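CHAD domain (Ricinus communis, PDB 6QV5) probably binds inorganic polyphosphate through an all-alpha-helical, four-helix-bundle module and also carries a zinc ion. Local coordinates at residues Ala78-Pro82 and Ala83-Asp87. Numbering follows the deposited sequence.
Sequences APCPP and ALQDD
P81 and P82 open the first turn of helix 82-108 in this CHAD domain, with P81 at the N-cap position and P82 as the first residue of that helix. P81 changes the backbone course: it is still extended, whereas P82 already has helical torsions. The carbonyl of P81 receives the amide of Q85, N to O 3.3 Å, nearly straight at the hydrogen (163°) and in the carbonyl plane, which is the first i to i+4 bond. L84 N makes a weak, bent bond to P81 O (3.2 Å), so that oxygen is shared by two donors. One residue on, D86 N donates to P82 O at 3.1 Å, with the donor tilted 25° from the carbonyl plane. Apolar contacts close the turn, with C80 and L84 buried. The P81 ring and the L84 side chain run alongside each other in a common direction, the proline CD against the leucine CD1 at 3.8 Å; beyond them, helix 147-163 brings W159 to P81 and L152 to L84. In C80 the sulfur is anti to the backbone N (chi1 -168°), a rotation that lays SG against L84 CB at 3.9 Å, while C80 CB meets Q85 CG at 4.0 Å.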
ATOM      1  N   ALA A  78      21.463   1.571  -4.567  1.00 85.43           N
ATOM      2  CA  ALA A  78      21.215   3.008  -4.668  1.00 85.30           C
ATOM      3  C   ALA A  78      20.450   3.529  -3.432  1.00 89.00           C
ATOM      4  O   ALA A  78      19.214   3.520  -3.427  1.00 88.40           O
ATOM      5  CB  ALA A  78      20.439   3.309  -5.945  1.00 86.05           C
ATOM      6  N   PRO A  79      21.154   3.976  -2.363  1.00 85.65           N
ATOM      7  CA  PRO A  79      20.432   4.480  -1.182  1.00 85.39           C
ATOM      8  C   PRO A  79      19.862   5.879  -1.397  1.00 89.00           C
ATOM      9  O   PRO A  79      20.581   6.793  -1.808  1.00 88.62           O
ATOM     10  CB  PRO A  79      21.475   4.420  -0.062  1.00 87.20           C
ATOM     11  CG  PRO A  79      22.793   4.478  -0.750  1.00 91.67           C
ATOM     12  CD  PRO A  79      22.620   4.064  -2.186  1.00 87.22           C
ATOM     13  N   CYS A  80      18.551   6.024  -1.150  1.00 85.40           N
ATOM     14  CA  CYS A  80      17.804   7.273  -1.299  1.00 85.06           C
ATOM     15  C   CYS A  80      18.215   8.280  -0.211  1.00 88.68           C
ATOM     16  O   CYS A  80      18.282   7.888   0.960  1.00 88.33           O
ATOM     17  CB  CYS A  80      16.303   7.000  -1.273  1.00 85.29           C
ATOM     18  SG  CYS A  80      15.277   8.398  -1.798  1.00 89.15           S
ATOM     19  N   PRO A  81      18.495   9.567  -0.559  1.00 84.87           N
ATOM     20  CA  PRO A  81      18.883  10.549   0.477  1.00 84.58           C
ATOM     21  C   PRO A  81      17.862  10.671   1.616  1.00 88.01           C
ATOM     22  O   PRO A  81      16.659  10.593   1.349  1.00 87.56           O
ATOM     23  CB  PRO A  81      19.018  11.860  -0.305  1.00 86.33           C
ATOM     24  CG  PRO A  81      19.278  11.444  -1.702  1.00 90.76           C
ATOM     25  CD  PRO A  81      18.484  10.190  -1.899  1.00 86.35           C
ATOM     26  N   PRO A  82      18.314  10.826   2.890  1.00 84.19           N
ATOM     27  CA  PRO A  82      17.361  10.901   4.016  1.00 83.73           C
ATOM     28  C   PRO A  82      16.313  12.008   3.928  1.00 86.58           C
ATOM     29  O   PRO A  82      15.197  11.805   4.406  1.00 86.18           O
ATOM     30  CB  PRO A  82      18.265  11.066   5.243  1.00 85.59           C
ATOM     31  CG  PRO A  82      19.564  11.568   4.705  1.00 90.19           C
ATOM     32  CD  PRO A  82      19.709  10.912   3.369  1.00 85.76           C
ATOM     33  N   ALA A  83      16.660  13.158   3.309  1.00 82.37           N
ATOM     34  CA  ALA A  83      15.760  14.301   3.122  1.00 81.77           C
ATOM     35  C   ALA A  83      14.556  13.933   2.247  1.00 84.58           C
ATOM     36  O   ALA A  83      13.435  14.342   2.560  1.00 84.13           O
ATOM     37  CB  ALA A  83      16.515  15.473   2.515  1.00 82.52           C
ATOM     38  N   LEU A  84      14.784  13.138   1.174  1.00 80.16           N
ATOM     39  CA  LEU A  84      13.732  12.673   0.265  1.00 79.44           C
ATOM     40  C   LEU A  84      12.833  11.654   0.957  1.00 82.37           C
ATOM     41  O   LEU A  84      11.613  11.720   0.800  1.00 81.99           O
ATOM     42  CB  LEU A  84      14.317  12.078  -1.029  1.00 79.43           C
ATOM     43  CG  LEU A  84      14.881  13.059  -2.060  1.00 84.16           C
ATOM     44  CD1 LEU A  84      15.624  12.321  -3.152  1.00 84.30           C
ATOM     45  CD2 LEU A  84      13.785  13.901  -2.690  1.00 86.57           C
ATOM     46  N   GLN A  85      13.436  10.740   1.750  1.00 78.06           N
ATOM     47  CA  GLN A  85      12.735   9.702   2.515  1.00 77.51           C
ATOM     48  C   GLN A  85      11.779  10.297   3.555  1.00 80.59           C
ATOM     49  O   GLN A  85      10.732   9.704   3.821  1.00 80.36           O
ATOM     50  CB  GLN A  85      13.730   8.729   3.169  1.00 78.82           C
ATOM     51  CG  GLN A  85      14.393   7.781   2.173  1.00 94.66           C
ATOM     52  CD  GLN A  85      15.295   6.780   2.849  1.00114.21           C
ATOM     53  OE1 GLN A  85      16.431   7.084   3.225  1.00109.58           O
ATOM     54  NE2 GLN A  85      14.808   5.560   3.010  1.00106.94           N
ATOM     55  N   ASP A  86      12.124  11.479   4.116  1.00 76.39           N
ATOM     56  CA  ASP A  86      11.293  12.203   5.082  1.00 75.89           C
ATOM     57  C   ASP A  86      10.062  12.788   4.382  1.00 78.10           C
ATOM     58  O   ASP A  86       8.968  12.760   4.948  1.00 77.75           O
ATOM     59  CB  ASP A  86      12.094  13.327   5.771  1.00 78.01           C
ATOM     60  CG  ASP A  86      13.247  12.877   6.657  1.00 90.50           C
ATOM     61  OD1 ASP A  86      13.256  11.695   7.074  1.00 91.57           O
ATOM     62  OD2 ASP A  86      14.134  13.710   6.941  1.00 97.01           O
ATOM     63  N   ASP A  87      10.246  13.305   3.148  1.00 73.14           N
ATOM     64  CA  ASP A  87       9.179  13.888   2.332  1.00 72.25           C
ATOM     65  C   ASP A  87       8.238  12.817   1.765  1.00 74.07           C
ATOM     66  O   ASP A  87       7.049  13.090   1.597  1.00 73.49           O
ATOM     67  CB  ASP A  87       9.755  14.775   1.217  1.00 74.16           C
ATOM     68  CG  ASP A  87      10.588  15.953   1.693  1.00 85.68           C
ATOM     69  OD1 ASP A  87      10.173  16.623   2.667  1.00 86.98           O
ATOM     70  OD2 ASP A  87      11.642  16.219   1.079  1.00 91.67           O
TER